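Local coordinates for protein xylulose kinase (Bifidobacterium adolescentis ATCC 15703, PDB 3I8B) that probably phosphorylates D-xylulose at the expense of ATP, giving D-xylulose 5-phosphate and ADP, as an FGGY-family sugar kinase, at residues Ile291-Ser296 with Cys409-Cys414; Ala342-Asp347 with Arg401-Gly406. All blocks are in the same frame, centred on the assembly; numbering follows the deposited sequence. Where two conformers were deposited one is given.

Contact 1: residues Ile291-Ser296 with Cys409-Cys414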
loop_
_atom_site.group_PDB
_atom_site.type_symbol
_atom_site.label_atom_id
_atom_site.label_comp_id
_atom_site.label_asym_id
_atom_site.label_seq_id
_atom_site.Cartn_x
_atom_site.Cartn_y
_atom_site.Cartn_z
ATOM N N ILE A 291 5.573 -6.708 -8.687
ATOM C CA ILE A 291 5.841 -5.405 -9.255
ATOM C C ILE A 291 4.579 -4.904 -9.930
ATOM O O ILE A 291 4.133 -5.454 -10.937
ATOM C CB ILE A 291 6.972 -5.470 -10.292
ATOM C CG1 ILE A 291 8.305 -5.727 -9.589
ATOM C CG2 ILE A 291 7.011 -4.181 -11.101
ATOM C CD1 ILE A 291 9.342 -6.361 -10.470
ATOM N N SER A 292 3.980 -3.873 -9.357
ATOM C CA SER A 292 2.816 -3.264 -9.967
ATOM C C SER A 292 3.310 -2.065 -10.762
ATOM O O SER A 292 3.805 -1.087 -10.200
ATOM C CB SER A 292 1.816 -2.835 -8.899
ATOM O OG SER A 292 0.552 -2.578 -9.472
ATOM N N LEU A 293 3.187 -2.155 -12.075
ATOM C CA LEU A 293 3.756 -1.150 -12.958
ATOM C C LEU A 293 2.661 -0.350 -13.646
ATOM O O LEU A 293 2.163 -0.748 -14.694
ATOM C CB LEU A 293 4.635 -1.833 -14.002
ATOM C CG LEU A 293 5.767 -1.063 -14.675
ATOM C CD1 LEU A 293 6.685 -0.396 -13.643
ATOM C CD2 LEU A 293 6.554 -2.025 -15.553
ATOM N N GLY A 294 2.270 0.765 -13.037
ATOM C CA GLY A 294 1.432 1.748 -13.699
ATOM C C GLY A 294 2.366 2.860 -14.159
ATOM O O GLY A 294 3.555 2.605 -14.365
ATOM N N THR A 295 1.849 4.080 -14.308
ATOM C CA THR A 295 2.699 5.246 -14.588
ATOM C C THR A 295 3.792 5.346 -13.527
ATOM O O THR A 295 4.924 5.748 -13.815
ATOM C CB THR A 295 1.891 6.563 -14.620
ATOM O OG1 THR A 295 1.202 6.739 -13.374
ATOM C CG2 THR A 295 0.883 6.545 -15.760
ATOM N N SER A 296 3.437 4.997 -12.294
ATOM C CA SER A 296 4.418 4.830 -11.231
ATOM C C SER A 296 4.472 3.355 -10.852
ATOM O O SER A 296 3.616 2.572 -11.266
ATOM C CB SER A 296 4.059 5.678 -10.011
ATOM O OG SER A 296 3.058 5.054 -9.230
ATOM N N CYS A 409 15.552 -1.526 -15.038
ATOM C CA CYS A 409 16.687 -1.464 -14.120
ATOM C C CYS A 409 16.339 -0.838 -12.772
ATOM O O CYS A 409 16.861 -1.258 -11.742
ATOM C CB CYS A 409 17.861 -0.708 -14.758
ATOM S SG CYS A 409 18.836 -1.730 -15.899
ATOM N N SER A 410 15.487 0.185 -12.791
ATOM C CA SER A 410 15.016 0.810 -11.566
ATOM C C SER A 410 14.259 -0.215 -10.722
ATOM O O SER A 410 14.477 -0.315 -9.519
ATOM C CB SER A 410 14.096 1.992 -11.886
ATOM O OG SER A 410 13.460 2.467 -10.710
ATOM N N GLN A 411 13.371 -0.974 -11.357
ATOM C CA GLN A 411 12.622 -2.003 -10.641
ATOM C C GLN A 411 13.574 -3.071 -10.084
ATOM O O GLN A 411 13.390 -3.553 -8.966
ATOM C CB GLN A 411 11.550 -2.631 -11.539
ATOM C CG GLN A 411 10.421 -1.680 -11.939
ATOM C CD GLN A 411 9.836 -0.917 -10.749
ATOM O OE1 GLN A 411 9.722 -1.452 -9.650
ATOM N NE2 GLN A 411 9.462 0.333 -10.972
ATOM N N ARG A 412 14.607 -3.425 -10.845
ATOM C CA ARG A 412 15.619 -4.335 -10.321
ATOM C C ARG A 412 16.309 -3.720 -9.120
ATOM O O ARG A 412 16.518 -4.390 -8.113
ATOM C CB ARG A 412 16.674 -4.678 -11.364
ATOM C CG ARG A 412 17.948 -5.216 -10.733
ATOM C CD ARG A 412 17.788 -6.651 -10.253
ATOM N NE ARG A 412 18.242 -7.537 -11.309
ATOM C CZ ARG A 412 19.366 -8.239 -11.268
ATOM N NH1 ARG A 412 20.135 -8.206 -10.193
ATOM N NH2 ARG A 412 19.705 -8.994 -12.302
ATOM N N ASP A 413 16.693 -2.451 -9.247
ATOM C CA ASP A 413 17.308 -1.722 -8.148
ATOM C C ASP A 413 16.456 -1.861 -6.891
ATOM O O ASP A 413 16.978 -2.058 -5.811
ATOM C CB ASP A 413 17.482 -0.236 -8.503
ATOM C CG ASP A 413 18.733 0.369 -7.877
ATOM O OD1 ASP A 413 19.601 -0.405 -7.425
ATOM O OD2 ASP A 413 18.861 1.611 -7.848
ATOM N N CYS A 414 15.140 -1.765 -7.043
ATOM C CA CYS A 414 14.239 -1.966 -5.913
ATOM C C CYS A 414 14.357 -3.373 -5.322
ATOM O O CYS A 414 14.411 -3.546 -4.109
ATOM C CB CYS A 414 12.796 -1.675 -6.323
ATOM S SG CYS A 414 12.457 0.096 -6.517
#

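Contact 2: residues Ala342-Asp347 with Arg401-Gly406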
loop_
_atom_site.group_PDB
_atom_site.type_symbol
_atom_site.label_atom_id
_atom_site.label_comp_id
_atom_site.label_asym_id
_atom_site.label_seq_id
_atom_site.Cartn_x
_atom_site.Cartn_y
_atom_site.Cartn_z
ATOM N N ALA A 342 7.728 11.143 -26.294
ATOM C CA ALA A 342 7.906 12.576 -26.530
ATOM C C ALA A 342 9.315 12.854 -27.040
ATOM O O ALA A 342 9.500 13.541 -28.043
ATOM C CB ALA A 342 7.633 13.376 -25.255
ATOM N N ALA A 343 10.306 12.302 -26.349
ATOM C CA ALA A 343 11.702 12.521 -26.706
ATOM C C ALA A 343 12.028 12.101 -28.141
ATOM O O ALA A 343 12.750 12.791 -28.850
ATOM C CB ALA A 343 12.620 11.804 -25.717
ATOM N N LEU A 344 11.498 10.965 -28.573
ATOM C CA LEU A 344 11.859 10.435 -29.881
ATOM C C LEU A 344 10.842 10.735 -30.976
ATOM O O LEU A 344 11.117 10.499 -32.153
ATOM C CB LEU A 344 12.113 8.928 -29.802
ATOM C CG LEU A 344 13.516 8.530 -29.343
ATOM C CD1 LEU A 344 13.909 9.321 -28.112
ATOM C CD2 LEU A 344 13.597 7.035 -29.075
ATOM N N GLY A 345 9.680 11.263 -30.595
ATOM C CA GLY A 345 8.595 11.463 -31.538
ATOM C C GLY A 345 8.143 10.155 -32.162
ATOM O O GLY A 345 8.208 9.981 -33.383
ATOM N N VAL A 346 7.694 9.233 -31.314
ATOM C CA VAL A 346 7.229 7.916 -31.741
ATOM C C VAL A 346 6.072 7.495 -30.839
ATOM O O VAL A 346 5.882 8.070 -29.770
ATOM C CB VAL A 346 8.349 6.845 -31.626
ATOM C CG1 VAL A 346 9.542 7.197 -32.508
ATOM C CG2 VAL A 346 8.791 6.676 -30.173
ATOM N N ASP A 347 5.297 6.497 -31.262
ATOM C CA ASP A 347 4.290 5.903 -30.379
ATOM C C ASP A 347 4.828 4.627 -29.743
ATOM O O ASP A 347 5.962 4.231 -30.006
ATOM C CB ASP A 347 2.981 5.629 -31.124
ATOM C CG ASP A 347 2.124 6.872 -31.278
ATOM O OD1 ASP A 347 2.469 7.915 -30.671
ATOM O OD2 ASP A 347 1.103 6.803 -32.003
ATOM N N ARG A 401 16.114 1.849 -26.521
ATOM C CA ARG A 401 16.475 0.712 -25.690
ATOM C C ARG A 401 16.880 1.155 -24.276
ATOM O O ARG A 401 16.603 0.456 -23.300
ATOM C CB ARG A 401 17.597 -0.088 -26.362
ATOM C CG ARG A 401 18.068 -1.313 -25.596
ATOM C CD ARG A 401 16.964 -2.364 -25.489
ATOM N NE ARG A 401 17.476 -3.641 -25.000
ATOM C CZ ARG A 401 17.564 -4.749 -25.733
ATOM N NH1 ARG A 401 17.172 -4.748 -26.999
ATOM N NH2 ARG A 401 18.046 -5.860 -25.196
ATOM N N ALA A 402 17.526 2.317 -24.173
ATOM C CA ALA A 402 17.929 2.865 -22.874
ATOM C C ALA A 402 16.730 3.299 -22.025
ATOM O O ALA A 402 16.760 3.188 -20.801
ATOM C CB ALA A 402 18.924 4.036 -23.055
ATOM N N PHE A 403 15.682 3.798 -22.677
ATOM C CA PHE A 403 14.444 4.136 -21.984
ATOM C C PHE A 403 13.818 2.878 -21.362
ATOM O O PHE A 403 13.425 2.870 -20.192
ATOM C CB PHE A 403 13.444 4.770 -22.948
ATOM C CG PHE A 403 13.585 6.262 -23.103
ATOM C CD1 PHE A 403 13.159 7.123 -22.103
ATOM C CD2 PHE A 403 14.100 6.802 -24.271
ATOM C CE1 PHE A 403 13.277 8.491 -22.254
ATOM C CE2 PHE A 403 14.215 8.170 -24.428
ATOM C CZ PHE A 403 13.800 9.015 -23.420
ATOM N N VAL A 404 13.722 1.813 -22.153
ATOM C CA VAL A 404 13.153 0.552 -21.654
ATOM C C VAL A 404 14.038 -0.102 -20.587
ATOM O O VAL A 404 13.552 -0.559 -19.541
ATOM C CB VAL A 404 12.915 -0.449 -22.798
ATOM C CG1 VAL A 404 12.359 -1.756 -22.250
ATOM C CG2 VAL A 404 11.965 0.135 -23.832
ATOM N N GLU A 405 15.338 -0.154 -20.850
ATOM C CA GLU A 405 16.264 -0.774 -19.920
ATOM C C GLU A 405 16.319 0.020 -18.621
ATOM O O GLU A 405 16.569 -0.537 -17.553
ATOM C CB GLU A 405 17.660 -0.916 -20.548
ATOM C CG GLU A 405 17.725 -1.931 -21.698
ATOM C CD GLU A 405 19.153 -2.268 -22.120
ATOM O OE1 GLU A 405 20.071 -1.462 -21.827
ATOM O OE2 GLU A 405 19.356 -3.333 -22.754
ATOM N N GLY A 406 16.068 1.322 -18.709
ATOM C CA GLY A 406 16.096 2.170 -17.532
ATOM C C GLY A 406 14.911 1.879 -16.636
ATOM O O GLY A 406 15.058 1.743 -15.438
#

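Contact 1: residues Ile291-Ser296 with Cys409-Cys414
Ile291 and Leu293 meet Gln411 where a helix packs on a face of a mixed beta sheet. The sheet belongs to the C-terminal actin-like ATPase domain of this FGGY kinase. Strand 288-293 carries the two apolar residues, and helix 396-420 carries the glutamine. Two residues apart on an extended strand, Ile291 and Leu293 both reach the helix, while Ser292 between them points away. Each branched side chain crosses Gln411 obliquely and touches a different corner of its amide. CG2 of Ile291 lies 4.1 Å from Gln411 OE1. In Leu293 the CB bond does not aim at the helix, but CG lies anti to the backbone N (chi1 -155°) and the branch end comes nearer. The CB of Gln411 points toward the strand, and the chain then bends at chi2 (-49°). The chi3 rotation (-36°) puts OE1 on the Ile291 side and NE2 on the Leu293 side.

No hydrogen bond links the two segments; their touch is van der Waals contact with a buried amide. Gln411 NE2 is hydrogen-bonded to Thr330 OG1 on strand 324-330 of the same sheet. Gln411 therefore touches one strand and bonds to another. Helix 438-448 covers the same apolar residues, with Leu448 on Ile291 and Ile440 on Leu293. Another side of helix 396-420 carries charge: Arg412 pairs with Glu416 and Glu496, and Asp413 with Arg506. Back at the strand, the closest approach joins Leu293 CD1 to Gln411 NE2 at 3.9 Å.

Contact 2: residues Ala342-Asp347 with Arg401-Gly406
Ala343 and Leu344, in the last turn of helix 335-344, both touch the ring of Phe403 on helix 396-420. Ala343 comes first, with its methyl CB 3.8 Å from Phe403 CZ, near the far end of the ring. Leu344 follows and runs past the phenylalanine in the opposite direction. Its CD1 reaches Phe403 CE2 at 3.9 Å. Both approaches are oblique to the ring, and the contact is purely apolar. Phe403 CG lies anti to its carbonyl carbon (chi1 -87°), which carries the ring out toward the ending helix. Gly345 then leaves helical geometry with a positive phi of 60°. Val346 turns to other partners, and Asp347 takes the N-cap position of helix 348-357 without a capping bond from its side chain.

On helix 396-420, Arg401 and Glu405 form a salt bridge one turn apart, NE to OE2 at 2.9 Å, well clear of the ring. Around the contact, Arg396 NH1 hydrogen-bonds to Leu344 O. Leu351 of helix 348-357 packs on Leu344 and Val346. Phe386 of strand 385-387 meets Phe403 edge-to-face, and helix 438-448 lies against Arg401 and Val404 through Leu443.

How the contacts relate
Both contacts use the long helix 396-420, and their centres are about 16 Å apart. Phe403 and Gln411 lie eight residues apart, a little over two turns, and leave the helix in directions some tens of degrees apart. In contact 1, centred about 14 Å from the centre of the chain, the helix packs on the sheet. Contact 2 is centred about 29 Å from that point, where the helix meets the end of helix 335-344. Along the chain, contact 2 is nested in the loop that contact 1 closes. Both are away from the predicted proton acceptor Asp274 and from the magnesium site at Glu190, Leu192 and Thr241. They are packing contacts of the C-terminal domain.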